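Local atomic coordinates of aldehyde dehydrogenase family protein (Pseudomonas syringae pv. tomato, PDB entry 5IUV), a protein that probably oxidises indole-3-acetaldehyde to the auxin indole-3-acetic acid, using NAD+ as the electron acceptor. Residues A[4-18]-A[99-113]. Residues are numbered along the deposited sequence; the frame is centred on the assembly and turned at random.
Sequences LTRADWEQRAQNLKI and EELALLETLDMGKPI
Trp-9 lies with its indole between Ile-113 and Leu-4, a broad flat ring suited to a slot with an aliphatic side chain on each face, Leu-4 from its own segment and Ile-113 from the start of the next helix, 113-134. Ile-113 CG1 sits almost centrally over the six-membered ring, 3.7 Å from its centroid, a CH-pi contact. It gets there because CG1 is anti to the backbone N (chi1 -172°), which sends that branch out to the ring while CG2 stays near Trp-9 CD1 and NE1. Leu-4 CD2 lies against the opposite face, offset toward the rim, and the carbonyl O of Glu-99 meets the ring edge, 3.8 Å from Trp-9 CZ3.

Glu-99 runs extended past the indole at about a right angle. Its OE1 forms a salt bridge with Arg-12 NH1 at 2.7 Å, the guanidinium and carboxylate planes turned 87° apart. Two long chains thus pair their charges at the margin, leaving the centre apolar.

There helix 6-15, near the N-terminus and opened by a capping box of Thr-5 and Asp-8, packs across helix 99-109 of the aldehyde dehydrogenase fold at 85°, their axes 10.6 Å apart. The small methyl of Ala-13 suits the close approach of the backbones, its CA 6.9 Å from Leu-103 CA. Leu-103 CD2 comes to 3.5 Å from the Ala-13 backbone N and also presses on Arg-12 CB.

The other branch, CD1, lies between Trp-9 CE3 and Ala-13 CB. Further along the chain, Leu-16 reaches tip to tip with Leu-107, CD1 to CD1 at 3.7 Å, and slides past Leu-103. Alongside, the aliphatic CG of Glu-100 lies against Leu-16 CD2, while the Glu-100 carboxylate pairs with Arg-202 and takes a hydrogen bond from a water that also donates to Lys-17 O.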
# COMPACT_ATOMS: atom_id res chain seq x y z
N LEU A 4 14.86 3.15 -42.73
CA LEU A 4 14.13 3.20 -44.00
C LEU A 4 14.04 4.63 -44.53
O LEU A 4 13.84 5.57 -43.77
CB LEU A 4 12.73 2.61 -43.84
CG LEU A 4 12.56 1.10 -43.75
CD1 LEU A 4 13.14 0.52 -42.47
CD2 LEU A 4 11.09 0.76 -43.82
N THR A 5 14.17 4.77 -45.85
CA THR A 5 14.03 6.06 -46.51
C THR A 5 12.57 6.37 -46.85
O THR A 5 11.70 5.51 -46.70
CB THR A 5 14.84 6.12 -47.80
OG1 THR A 5 14.25 5.26 -48.77
CG2 THR A 5 16.27 5.68 -47.54
N ARG A 6 12.32 7.60 -47.31
CA ARG A 6 10.99 7.98 -47.80
C ARG A 6 10.52 7.04 -48.93
O ARG A 6 9.36 6.64 -48.96
CB ARG A 6 11.01 9.42 -48.31
CG ARG A 6 9.70 9.87 -48.95
CD ARG A 6 9.84 11.24 -49.60
NE ARG A 6 10.88 11.28 -50.62
CZ ARG A 6 12.06 11.88 -50.46
NH1 ARG A 6 12.35 12.51 -49.33
NH2 ARG A 6 12.96 11.86 -51.45
N ALA A 7 11.43 6.72 -49.85
CA ALA A 7 11.11 5.84 -50.97
C ALA A 7 10.76 4.44 -50.47
O ALA A 7 9.84 3.80 -51.00
CB ALA A 7 12.27 5.78 -51.95
N ASP A 8 11.49 3.97 -49.47
CA ASP A 8 11.19 2.69 -48.82
C ASP A 8 9.77 2.67 -48.27
O ASP A 8 9.01 1.72 -48.49
CB ASP A 8 12.17 2.39 -47.69
CG ASP A 8 13.56 2.07 -48.19
OD1 ASP A 8 13.69 1.57 -49.33
OD2 ASP A 8 14.53 2.30 -47.43
N TRP A 9 9.40 3.73 -47.55
CA TRP A 9 8.08 3.78 -46.93
C TRP A 9 6.99 3.89 -47.99
O TRP A 9 5.90 3.32 -47.83
CB TRP A 9 7.98 4.94 -45.95
CG TRP A 9 8.72 4.72 -44.66
CD1 TRP A 9 9.77 5.43 -44.18
CD2 TRP A 9 8.44 3.71 -43.67
NE1 TRP A 9 10.17 4.93 -42.96
CE2 TRP A 9 9.37 3.87 -42.63
CE3 TRP A 9 7.49 2.68 -43.58
CZ2 TRP A 9 9.38 3.05 -41.50
CZ3 TRP A 9 7.50 1.87 -42.45
CH2 TRP A 9 8.44 2.06 -41.43
N GLU A 10 7.27 4.61 -49.07
CA GLU A 10 6.30 4.75 -50.15
C GLU A 10 6.05 3.41 -50.84
O GLU A 10 4.91 3.08 -51.18
CB GLU A 10 6.78 5.79 -51.16
CG GLU A 10 6.64 7.23 -50.66
CD GLU A 10 7.32 8.24 -51.58
OE1 GLU A 10 8.18 7.83 -52.39
OE2 GLU A 10 7.00 9.44 -51.49
N GLN A 11 7.10 2.63 -51.03
CA GLN A 11 6.98 1.29 -51.59
C GLN A 11 6.18 0.39 -50.65
O GLN A 11 5.27 -0.32 -51.08
CB GLN A 11 8.36 0.70 -51.86
CG GLN A 11 8.32 -0.70 -52.45
CD GLN A 11 9.71 -1.29 -52.59
OE1 GLN A 11 10.64 -0.85 -51.92
NE2 GLN A 11 9.85 -2.27 -53.47
N ARG A 12 6.51 0.42 -49.37
CA ARG A 12 5.79 -0.39 -48.40
C ARG A 12 4.32 -0.04 -48.33
O ARG A 12 3.47 -0.92 -48.24
CB ARG A 12 6.43 -0.26 -47.02
CG ARG A 12 7.69 -1.08 -46.88
CD ARG A 12 8.48 -0.71 -45.65
NE ARG A 12 9.61 -1.62 -45.46
CZ ARG A 12 9.64 -2.59 -44.56
NH1 ARG A 12 8.61 -2.78 -43.75
NH2 ARG A 12 10.71 -3.37 -44.46
N ALA A 13 4.01 1.26 -48.39
CA ALA A 13 2.63 1.72 -48.34
C ALA A 13 1.83 1.15 -49.52
O ALA A 13 0.69 0.71 -49.36
CB ALA A 13 2.56 3.24 -48.34
N GLN A 14 2.45 1.13 -50.69
CA GLN A 14 1.82 0.57 -51.87
C GLN A 14 1.65 -0.95 -51.74
O GLN A 14 0.72 -1.53 -52.30
CB GLN A 14 2.65 0.90 -53.12
CG GLN A 14 2.12 0.34 -54.43
CD GLN A 14 0.87 1.06 -54.92
OE1 GLN A 14 0.54 2.14 -54.44
NE2 GLN A 14 0.18 0.45 -55.89
N ASN A 15 2.54 -1.60 -51.00
CA ASN A 15 2.55 -3.05 -50.98
C ASN A 15 1.76 -3.67 -49.83
O ASN A 15 1.67 -4.90 -49.73
CB ASN A 15 4.00 -3.56 -50.97
CG ASN A 15 4.66 -3.41 -52.33
OD1 ASN A 15 3.98 -3.13 -53.32
ND2 ASN A 15 5.98 -3.61 -52.40
N LEU A 16 1.18 -2.83 -48.98
CA LEU A 16 0.32 -3.31 -47.90
C LEU A 16 -0.94 -3.98 -48.43
O LEU A 16 -1.55 -3.48 -49.37
CB LEU A 16 -0.09 -2.16 -46.98
CG LEU A 16 0.90 -1.67 -45.93
CD1 LEU A 16 0.36 -0.43 -45.25
CD2 LEU A 16 1.17 -2.76 -44.93
N LYS A 17 -1.32 -5.10 -47.82
CA LYS A 17 -2.70 -5.56 -47.94
C LYS A 17 -3.38 -5.23 -46.62
O LYS A 17 -2.91 -5.63 -45.54
CB LYS A 17 -2.78 -7.06 -48.28
CG LYS A 17 -1.97 -7.99 -47.39
CD LYS A 17 -1.99 -9.42 -47.93
CE LYS A 17 -1.39 -10.42 -46.94
NZ LYS A 17 0.06 -10.22 -46.74
N ILE A 18 -4.45 -4.46 -46.68
CA ILE A 18 -5.05 -3.90 -45.48
C ILE A 18 -6.36 -4.58 -45.12
O ILE A 18 -7.29 -4.66 -45.94
CB ILE A 18 -5.26 -2.38 -45.64
CG1 ILE A 18 -3.92 -1.69 -45.92
CG2 ILE A 18 -5.93 -1.79 -44.40
CD1 ILE A 18 -4.03 -0.19 -46.15
N GLU A 99 6.82 -2.03 -38.00
CA GLU A 99 6.87 -1.25 -39.23
C GLU A 99 5.52 -1.21 -39.94
O GLU A 99 5.08 -0.16 -40.41
CB GLU A 99 7.95 -1.81 -40.17
CG GLU A 99 9.35 -1.60 -39.64
CD GLU A 99 10.42 -2.18 -40.56
OE1 GLU A 99 10.07 -2.94 -41.49
OE2 GLU A 99 11.61 -1.88 -40.34
N GLU A 100 4.85 -2.36 -40.01
CA GLU A 100 3.51 -2.43 -40.58
C GLU A 100 2.51 -1.59 -39.78
O GLU A 100 1.74 -0.82 -40.36
CB GLU A 100 3.01 -3.88 -40.66
CG GLU A 100 1.59 -4.00 -41.20
CD GLU A 100 1.05 -5.43 -41.19
OE1 GLU A 100 1.78 -6.36 -40.77
OE2 GLU A 100 -0.11 -5.62 -41.61
N LEU A 101 2.51 -1.74 -38.46
CA LEU A 101 1.58 -1.02 -37.60
C LEU A 101 1.81 0.49 -37.66
O LEU A 101 0.85 1.27 -37.68
CB LEU A 101 1.70 -1.52 -36.16
CG LEU A 101 1.15 -2.93 -35.93
CD1 LEU A 101 1.51 -3.43 -34.54
CD2 LEU A 101 -0.35 -2.95 -36.12
N ALA A 102 3.08 0.90 -37.68
CA ALA A 102 3.42 2.32 -37.75
C ALA A 102 2.94 2.90 -39.08
O ALA A 102 2.43 4.02 -39.14
CB ALA A 102 4.92 2.52 -37.59
N LEU A 103 3.12 2.13 -40.14
CA LEU A 103 2.73 2.57 -41.47
C LEU A 103 1.21 2.70 -41.56
O LEU A 103 0.69 3.67 -42.11
CB LEU A 103 3.27 1.60 -42.53
CG LEU A 103 3.09 1.97 -44.00
CD1 LEU A 103 3.58 3.39 -44.28
CD2 LEU A 103 3.83 0.97 -44.87
N LEU A 104 0.49 1.73 -41.01
CA LEU A 104 -0.97 1.80 -40.97
C LEU A 104 -1.45 3.05 -40.26
O LEU A 104 -2.38 3.72 -40.71
CB LEU A 104 -1.55 0.56 -40.29
CG LEU A 104 -1.49 -0.75 -41.09
CD1 LEU A 104 -1.88 -1.91 -40.19
CD2 LEU A 104 -2.38 -0.69 -42.31
N GLU A 105 -0.82 3.37 -39.13
CA GLU A 105 -1.20 4.53 -38.34
C GLU A 105 -0.99 5.82 -39.12
O GLU A 105 -1.87 6.69 -39.18
CB GLU A 105 -0.39 4.57 -37.04
CG GLU A 105 -1.07 5.31 -35.91
CD GLU A 105 -2.04 4.43 -35.15
OE1 GLU A 105 -2.98 3.88 -35.78
OE2 GLU A 105 -1.87 4.28 -33.92
N THR A 106 0.18 5.93 -39.74
CA THR A 106 0.51 7.11 -40.53
C THR A 106 -0.43 7.28 -41.72
O THR A 106 -0.93 8.37 -41.96
CB THR A 106 1.97 7.04 -41.02
OG1 THR A 106 2.84 7.32 -39.91
CG2 THR A 106 2.23 8.05 -42.14
N LEU A 107 -0.68 6.20 -42.45
CA LEU A 107 -1.60 6.25 -43.59
C LEU A 107 -3.03 6.56 -43.14
O LEU A 107 -3.75 7.28 -43.82
CB LEU A 107 -1.56 4.94 -44.37
CG LEU A 107 -0.25 4.63 -45.10
CD1 LEU A 107 -0.27 3.23 -45.68
CD2 LEU A 107 0.00 5.68 -46.19
N ASP A 108 -3.42 6.01 -42.00
CA ASP A 108 -4.80 6.11 -41.54
C ASP A 108 -5.16 7.52 -41.09
O ASP A 108 -6.21 8.05 -41.46
CB ASP A 108 -5.03 5.12 -40.39
CG ASP A 108 -6.47 4.70 -40.25
OD1 ASP A 108 -7.36 5.27 -40.94
OD2 ASP A 108 -6.72 3.80 -39.42
N MET A 109 -4.31 8.15 -40.28
CA MET A 109 -4.68 9.43 -39.71
C MET A 109 -3.62 10.53 -39.84
O MET A 109 -3.79 11.63 -39.32
CB MET A 109 -5.07 9.25 -38.23
CG MET A 109 -4.08 8.44 -37.39
SD MET A 109 -2.58 9.36 -37.01
CE MET A 109 -3.26 10.79 -36.16
N GLY A 110 -2.52 10.23 -40.54
CA GLY A 110 -1.65 11.28 -41.03
C GLY A 110 -0.44 11.72 -40.22
O GLY A 110 0.25 12.64 -40.64
N LYS A 111 -0.16 11.09 -39.09
CA LYS A 111 0.98 11.53 -38.28
C LYS A 111 2.29 11.06 -38.93
O LYS A 111 2.30 10.08 -39.68
CB LYS A 111 0.86 11.03 -36.83
CG LYS A 111 1.18 9.57 -36.62
CD LYS A 111 1.22 9.25 -35.14
CE LYS A 111 -0.09 9.61 -34.46
NZ LYS A 111 0.04 9.66 -32.99
N PRO A 112 3.40 11.77 -38.67
CA PRO A 112 4.68 11.42 -39.31
C PRO A 112 5.12 9.99 -38.99
O PRO A 112 4.93 9.54 -37.87
CB PRO A 112 5.66 12.43 -38.71
CG PRO A 112 4.80 13.59 -38.29
CD PRO A 112 3.53 12.95 -37.80
N ILE A 113 5.68 9.30 -39.98
CA ILE A 113 6.07 7.91 -39.84
C ILE A 113 7.10 7.72 -38.72
O ILE A 113 7.08 6.72 -38.01
CB ILE A 113 6.62 7.33 -41.18
CG1 ILE A 113 6.85 5.82 -41.06
CG2 ILE A 113 7.89 8.06 -41.62
CD1 ILE A 113 5.56 5.04 -40.79
O HOH W 1 -1.86 -4.27 -43.17